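RabGDI protein (Plasmodium falciparum 3D7, PDB 3P1W) probably binds prenylated Rab GTPases in their GDP-bound state and slows release of the nucleotide. Local coordinates at residues 65-68 with 69-73; 188-191 with 192-196; 201-204 with 205-208. All blocks are in the same frame, centred on the assembly; numbering follows the deposited sequence.

Followed from the N terminus, the three contacts come in series: each is local and closes before the next opens, and none nests in or crosses another. Contact 1 spans nearly all of the short helix 64-71 and its C-terminal end, beside strand 405-418. Contact 2 closes the first turn of helix 192-198 on the loop that leads into it, and contact 3 spans the cap and first turns of helix 203-213. Contact 1 stands on the opposite side of the chain's centre from contacts 2 and 3, its centre about 50 Å from that of contact 2 and about 42 Å from that of contact 3. Contacts 2 and 3, about 15 Å apart between centres, touch where Tyr196 packs on Ile206, tying two consecutive helices together.

Contact 1. Residues 65-68 with 69-73; sequences TNLY and NTFKP
With its OG1 set beside its own backbone N (chi1 -63°), Thr70 leans back over the preceding turn and reaches Asn66 O, and Leu67, whose CG stands anti to the backbone N (chi1 -175°), sends its CD1 toward the ring of Phe71. The hydroxyl bond from Thr70 OG1 to Asn66 O is 2.8 Å long. Asn66 O also accepts from Thr70 N at 2.9 Å, and the two donors arrive from opposite faces of the carbonyl plane, so one residue grips this oxygen twice. Leu67 CD1 rests 3.9 Å from Phe71 CE2, while Leu67 O lies in the plane of that ring, at its edge, 3.3 Å from Phe71 CD2. All this spans the short helix 64-71 up to its C-terminal end, where i to i+4 bonds such as Phe71 N to Leu67 O (3.0 Å) persist until Lys72 leaves helical geometry. There Lys72 CD lies 3.8 Å from Tyr68 CE2, approaching the ring obliquely. The lysine's bent end carries NZ to Lys408 O and sets its charge against the ring of Phe409 in a cation-pi contact, joining the helix end to strand 405-418. Tyr68 packs on Ile77, Pro78 and Tyr81 of a neighbouring loop.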
loop_
_atom_site.group_PDB
_atom_site.type_symbol
_atom_site.label_atom_id
_atom_site.label_comp_id
_atom_site.label_asym_id
_atom_site.label_seq_id
_atom_site.Cartn_x
_atom_site.Cartn_y
_atom_site.Cartn_z
ATOM N N THR A 65 -10.233 3.924 -21.970
ATOM C CA THR A 65 -11.670 3.715 -22.135
ATOM C C THR A 65 -12.341 3.499 -20.794
ATOM O O THR A 65 -13.368 4.099 -20.492
ATOM C CB THR A 65 -11.953 2.537 -23.063
ATOM O OG1 THR A 65 -11.475 2.870 -24.366
ATOM C CG2 THR A 65 -13.452 2.206 -23.133
ATOM N N ASN A 66 -11.747 2.656 -19.968
ATOM C CA ASN A 66 -12.401 2.297 -18.742
ATOM C C ASN A 66 -12.253 3.382 -17.687
ATOM O O ASN A 66 -13.177 3.597 -16.939
ATOM C CB ASN A 66 -11.985 0.901 -18.292
ATOM C CG ASN A 66 -12.587 -0.178 -19.185
ATOM O OD1 ASN A 66 -13.793 -0.168 -19.482
ATOM N ND2 ASN A 66 -11.755 -1.086 -19.645
ATOM N N LEU A 67 -11.143 4.124 -17.702
ATOM C CA LEU A 67 -10.958 5.237 -16.776
ATOM C C LEU A 67 -12.050 6.263 -17.047
ATOM O O LEU A 67 -12.744 6.722 -16.132
ATOM C CB LEU A 67 -9.567 5.844 -16.964
ATOM C CG LEU A 67 -9.096 6.934 -16.038
ATOM C CD1 LEU A 67 -8.946 6.371 -14.608
ATOM C CD2 LEU A 67 -7.784 7.530 -16.562
ATOM N N TYR A 68 -12.239 6.577 -18.334
ATOM C CA TYR A 68 -13.224 7.570 -18.728
ATOM C C TYR A 68 -14.647 7.071 -18.521
ATOM O O TYR A 68 -15.501 7.825 -18.064
ATOM C CB TYR A 68 -12.971 8.064 -20.185
ATOM C CG TYR A 68 -12.069 9.285 -20.230
ATOM C CD1 TYR A 68 -10.688 9.173 -20.041
ATOM C CD2 TYR A 68 -12.600 10.555 -20.412
ATOM C CE1 TYR A 68 -9.859 10.300 -20.018
ATOM C CE2 TYR A 68 -11.779 11.677 -20.409
ATOM C CZ TYR A 68 -10.416 11.543 -20.209
ATOM O OH TYR A 68 -9.613 12.650 -20.210
ATOM N N ASN A 69 -14.916 5.807 -18.838
ATOM C CA ASN A 69 -16.259 5.262 -18.628
ATOM C C ASN A 69 -16.639 5.313 -17.162
ATOM O O ASN A 69 -17.816 5.535 -16.820
ATOM C CB ASN A 69 -16.381 3.816 -19.146
ATOM C CG ASN A 69 -16.547 3.738 -20.669
ATOM O OD1 ASN A 69 -16.692 4.755 -21.353
ATOM N ND2 ASN A 69 -16.514 2.517 -21.205
ATOM N N THR A 70 -15.642 5.081 -16.307
ATOM C CA THR A 70 -15.851 4.983 -14.864
ATOM C C THR A 70 -16.042 6.334 -14.206
ATOM O O THR A 70 -16.942 6.493 -13.409
ATOM C CB THR A 70 -14.673 4.223 -14.178
ATOM O OG1 THR A 70 -14.628 2.879 -14.686
ATOM C CG2 THR A 70 -14.825 4.219 -12.652
ATOM N N PHE A 71 -15.210 7.301 -14.564
ATOM C CA PHE A 71 -15.185 8.597 -13.906
ATOM C C PHE A 71 -15.778 9.747 -14.723
ATOM O O PHE A 71 -16.221 10.722 -14.144
ATOM C CB PHE A 71 -13.743 8.977 -13.635
ATOM C CG PHE A 71 -13.070 8.152 -12.541
ATOM C CD1 PHE A 71 -13.183 8.528 -11.210
ATOM C CD2 PHE A 71 -12.324 7.041 -12.856
ATOM C CE1 PHE A 71 -12.526 7.775 -10.195
ATOM C CE2 PHE A 71 -11.678 6.301 -11.876
ATOM C CZ PHE A 71 -11.784 6.663 -10.549
ATOM N N LYS A 72 -15.705 9.652 -16.053
ATOM C CA LYS A 72 -16.138 10.751 -16.941
ATOM C C LYS A 72 -16.939 10.190 -18.124
ATOM O O LYS A 72 -16.588 10.380 -19.279
ATOM C CB LYS A 72 -14.939 11.563 -17.446
ATOM C CG LYS A 72 -14.082 12.237 -16.388
ATOM C CD LYS A 72 -12.896 12.941 -17.000
ATOM C CE LYS A 72 -11.957 13.583 -15.967
ATOM N NZ LYS A 72 -12.687 14.538 -15.069
ATOM N N PRO A 73 -18.025 9.472 -17.832
ATOM C CA PRO A 73 -18.791 8.762 -18.822
ATOM C C PRO A 73 -19.484 9.646 -19.852
ATOM O O PRO A 73 -19.898 9.131 -20.873
ATOM C CB PRO A 73 -19.836 8.008 -17.988
ATOM C CG PRO A 73 -20.003 8.811 -16.800
ATOM C CD PRO A 73 -18.570 9.234 -16.486
#

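Contact 2. Residues 188-191 with 192-196; sequences YKLT and MLEIY
Thr191 and Glu194 clasp each other in a capping box at the start of helix 192-198. Thr191 OG1 accepts from Glu194 N at 3.2 Å, and in return Thr191 N donates to Glu194 OE2, also at 3.2 Å. That second bond is almost straight at its hydrogen (175°), although the donor stands well above the carboxylate plane, 44° out of it. A weak bond from Thr191 OG1 to Glu194 OE2, 3.4 Å, gives the same carboxylate oxygen another partner. The threonine torsion is what makes this possible: chi1 of 66° places OG1 between the backbone N and the carbonyl carbon, turned toward the amide it caps. In Glu194, CG lies beside the backbone N, which points the chain toward the helix start, and its extended remainder carries OE2 to Thr191; the helix dipole would probably favour the negative charge there. The first helical backbone bond, Ile195 N to Thr191 O at 3.2 Å, completes the turn. Further out, Leu190 crosses Glu194 and Ile195, each at about a right angle, its CD2 3.7 Å from Glu194 OE1 and its CD1 4.2 Å from Ile195 CD1. On the buried side of the turn, Met192 and Ile195 pack against Phe167 of helix 158-173 and Ala226 of helix 226-243.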
loop_
_atom_site.group_PDB
_atom_site.type_symbol
_atom_site.label_atom_id
_atom_site.label_comp_id
_atom_site.label_asym_id
_atom_site.label_seq_id
_atom_site.Cartn_x
_atom_site.Cartn_y
_atom_site.Cartn_z
ATOM N N TYR A 188 15.046 -3.084 24.249
ATOM C CA TYR A 188 13.845 -3.743 24.780
ATOM C C TYR A 188 13.282 -3.024 25.998
ATOM O O TYR A 188 12.107 -3.181 26.310
ATOM C CB TYR A 188 14.127 -5.217 25.106
ATOM C CG TYR A 188 14.598 -5.960 23.886
ATOM C CD1 TYR A 188 13.687 -6.529 22.998
ATOM C CD2 TYR A 188 15.954 -6.043 23.586
ATOM C CE1 TYR A 188 14.123 -7.185 21.858
ATOM C CE2 TYR A 188 16.398 -6.694 22.453
ATOM C CZ TYR A 188 15.481 -7.264 21.595
ATOM O OH TYR A 188 15.931 -7.902 20.465
ATOM N N LYS A 189 14.112 -2.221 26.657
ATOM C CA LYS A 189 13.711 -1.485 27.855
ATOM C C LYS A 189 13.477 -0.006 27.538
ATOM O O LYS A 189 12.493 0.586 27.991
ATOM C CB LYS A 189 14.767 -1.649 28.962
ATOM N N LEU A 190 14.365 0.592 26.745
ATOM C CA LEU A 190 14.197 1.986 26.343
ATOM C C LEU A 190 13.162 2.099 25.231
ATOM O O LEU A 190 13.033 1.199 24.389
ATOM C CB LEU A 190 15.521 2.575 25.860
ATOM C CG LEU A 190 16.704 2.583 26.837
ATOM C CD1 LEU A 190 17.840 3.376 26.229
ATOM C CD2 LEU A 190 16.316 3.148 28.197
ATOM N N THR A 191 12.442 3.219 25.228
ATOM C CA THR A 191 11.512 3.533 24.156
ATOM C C THR A 191 12.258 4.146 22.973
ATOM O O THR A 191 13.396 4.585 23.106
ATOM C CB THR A 191 10.436 4.534 24.609
ATOM O OG1 THR A 191 11.042 5.797 24.888
ATOM C CG2 THR A 191 9.695 4.025 25.849
ATOM N N MET A 192 11.617 4.210 21.803
ATOM C CA MET A 192 12.289 4.841 20.668
ATOM C C MET A 192 12.582 6.306 20.957
ATOM O O MET A 192 13.593 6.833 20.494
ATOM C CB MET A 192 11.470 4.728 19.372
ATOM C CG MET A 192 12.278 5.149 18.136
ATOM S SD MET A 192 13.723 4.099 17.891
ATOM C CE MET A 192 14.770 5.106 16.856
ATOM N N LEU A 193 11.700 6.962 21.707
ATOM C CA LEU A 193 11.870 8.377 22.022
ATOM C C LEU A 193 13.158 8.579 22.824
ATOM O O LEU A 193 13.908 9.511 22.578
ATOM C CB LEU A 193 10.667 8.919 22.808
ATOM C CG LEU A 193 10.797 10.360 23.331
ATOM C CD1 LEU A 193 10.961 11.343 22.190
ATOM C CD2 LEU A 193 9.628 10.751 24.235
ATOM N N GLU A 194 13.419 7.679 23.764
ATOM C CA GLU A 194 14.654 7.765 24.553
ATOM C C GLU A 194 15.879 7.579 23.653
ATOM O O GLU A 194 16.891 8.237 23.863
ATOM C CB GLU A 194 14.643 6.766 25.715
ATOM C CG GLU A 194 13.615 7.120 26.793
ATOM C CD GLU A 194 13.513 6.071 27.884
ATOM O OE1 GLU A 194 14.293 6.140 28.858
ATOM O OE2 GLU A 194 12.645 5.184 27.786
ATOM N N ILE A 195 15.768 6.736 22.620
ATOM C CA ILE A 195 16.865 6.573 21.655
ATOM C C ILE A 195 17.080 7.849 20.834
ATOM O O ILE A 195 18.214 8.259 20.610
ATOM C CB ILE A 195 16.634 5.400 20.682
ATOM C CG1 ILE A 195 16.620 4.058 21.420
ATOM C CG2 ILE A 195 17.717 5.401 19.592
ATOM C CD1 ILE A 195 17.960 3.681 22.059
ATOM N N TYR A 196 15.992 8.476 20.377
ATOM C CA TYR A 196 16.102 9.751 19.669
ATOM C C TYR A 196 16.812 10.800 20.536
ATOM O O TYR A 196 17.747 11.456 20.087
ATOM C CB TYR A 196 14.722 10.284 19.274
ATOM C CG TYR A 196 14.038 9.610 18.093
ATOM C CD1 TYR A 196 14.751 9.195 16.965
ATOM C CD2 TYR A 196 12.654 9.441 18.088
ATOM C CE1 TYR A 196 14.099 8.618 15.853
ATOM C CE2 TYR A 196 11.992 8.860 16.994
ATOM C CZ TYR A 196 12.717 8.437 15.886
ATOM O OH TYR A 196 12.043 7.870 14.808
#

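Contact 3. Residues 201-204 with 205-208; sequences LCQL and TIDF
The amide of Gln203 and the carboxylate of Asp207 meet with their planes 60° apart, the two side chains crossing at about a right angle; the ring of Phe208 has Thr205 O over one face, 3.6 Å above its plane and offset toward the rim, and Leu204 O near its CD2 in an oblique approach. Gln203 NE2 donates to Asp207 OD1 across one turn. The modelled separation of 2.5 Å is very short and the hydrogen angle, 119°, far from straight, so the bond as modelled is doubtful in its detail. Gln203 is put there by a fold at chi2 (46°), which turns the amide along the helix toward Asp207. The other carboxylate oxygen, Asp207 OD2, is hydrogen-bonded to Asn353 ND2. These residues form the first turns of helix 203-213, with Cys202 at the N-cap position. Cys202 O accepts from Ile206 N at 3.0 Å, and Gln203 O takes Asp207 N at 2.8 Å. Beside the cap, Cys202 SG comes 3.3 Å from Thr205 OG1, a hydroxyl that is hydrogen-bonded to Glu160 OE1. That same carboxylate oxygen receives Cys202 N, so one acid of helix 158-173 pins both the cap residue and the first turn. Leu201 CD1 lies 4.0 Å from Thr205 CG2, and Leu201 packs on Phe167 of the same helix. Phe208, further along, rests on Tyr168 of that helix and on Val125 of strand 117-129.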
loop_
_atom_site.group_PDB
_atom_site.type_symbol
_atom_site.label_atom_id
_atom_site.label_comp_id
_atom_site.label_asym_id
_atom_site.label_seq_id
_atom_site.Cartn_x
_atom_site.Cartn_y
_atom_site.Cartn_z
ATOM N N LEU A 201 18.208 14.247 18.505
ATOM C CA LEU A 201 17.498 14.596 17.263
ATOM C C LEU A 201 16.306 15.520 17.559
ATOM O O LEU A 201 15.601 15.311 18.541
ATOM C CB LEU A 201 17.035 13.326 16.544
ATOM C CG LEU A 201 18.112 12.325 16.113
ATOM C CD1 LEU A 201 17.524 11.215 15.268
ATOM C CD2 LEU A 201 19.263 12.991 15.352
ATOM N N CYS A 202 16.086 16.533 16.707
ATOM C CA CYS A 202 14.950 17.464 16.867
ATOM C C CYS A 202 13.622 16.924 16.277
ATOM O O CYS A 202 13.607 15.901 15.593
ATOM C CB CYS A 202 15.274 18.810 16.223
ATOM S SG CYS A 202 15.104 18.817 14.443
ATOM N N GLN A 203 12.533 17.644 16.544
ATOM C CA GLN A 203 11.198 17.167 16.254
ATOM C C GLN A 203 10.978 16.903 14.762
ATOM O O GLN A 203 10.452 15.857 14.402
ATOM C CB GLN A 203 10.131 18.135 16.801
ATOM C CG GLN A 203 8.681 17.672 16.603
ATOM C CD GLN A 203 8.462 16.203 16.988
ATOM O OE1 GLN A 203 8.974 15.744 18.014
ATOM N NE2 GLN A 203 7.710 15.465 16.160
ATOM N N LEU A 204 11.387 17.837 13.907
ATOM C CA LEU A 204 11.268 17.666 12.464
ATOM C C LEU A 204 12.043 16.445 11.975
ATOM O O LEU A 204 11.588 15.728 11.075
ATOM C CB LEU A 204 11.713 18.944 11.734
ATOM C CG LEU A 204 10.728 20.120 11.844
ATOM C CD1 LEU A 204 11.392 21.446 11.389
ATOM C CD2 LEU A 204 9.431 19.838 11.080
ATOM N N THR A 205 13.187 16.157 12.597
ATOM C CA THR A 205 13.945 14.946 12.252
ATOM C C THR A 205 13.166 13.694 12.615
ATOM O O THR A 205 13.056 12.770 11.805
ATOM C CB THR A 205 15.305 14.909 12.954
ATOM O OG1 THR A 205 15.973 16.138 12.701
ATOM C CG2 THR A 205 16.164 13.739 12.435
ATOM N N ILE A 206 12.631 13.688 13.834
ATOM C CA ILE A 206 11.775 12.617 14.341
ATOM C C ILE A 206 10.573 12.413 13.408
ATOM O O ILE A 206 10.197 11.276 13.093
ATOM C CB ILE A 206 11.311 12.919 15.794
ATOM C CG1 ILE A 206 12.505 12.787 16.757
ATOM C CG2 ILE A 206 10.196 11.968 16.223
ATOM C CD1 ILE A 206 12.322 13.459 18.123
ATOM N N ASP A 207 10.003 13.522 12.951
ATOM C CA ASP A 207 8.884 13.477 12.017
ATOM C C ASP A 207 9.169 12.670 10.767
ATOM O O ASP A 207 8.384 11.768 10.438
ATOM C CB ASP A 207 8.479 14.882 11.593
ATOM C CG ASP A 207 7.863 15.672 12.709
ATOM O OD1 ASP A 207 7.511 15.062 13.745
ATOM O OD2 ASP A 207 7.751 16.917 12.537
ATOM N N PHE A 208 10.248 12.982 10.041
ATOM C CA PHE A 208 10.490 12.250 8.785
ATOM C C PHE A 208 11.042 10.858 9.052
ATOM O O PHE A 208 10.764 9.924 8.292
ATOM C CB PHE A 208 11.337 13.029 7.758
ATOM C CG PHE A 208 12.834 12.984 8.003
ATOM C CD1 PHE A 208 13.570 11.855 7.677
ATOM C CD2 PHE A 208 13.499 14.094 8.501
ATOM C CE1 PHE A 208 14.949 11.823 7.885
ATOM C CE2 PHE A 208 14.871 14.068 8.707
ATOM C CZ PHE A 208 15.592 12.933 8.404
#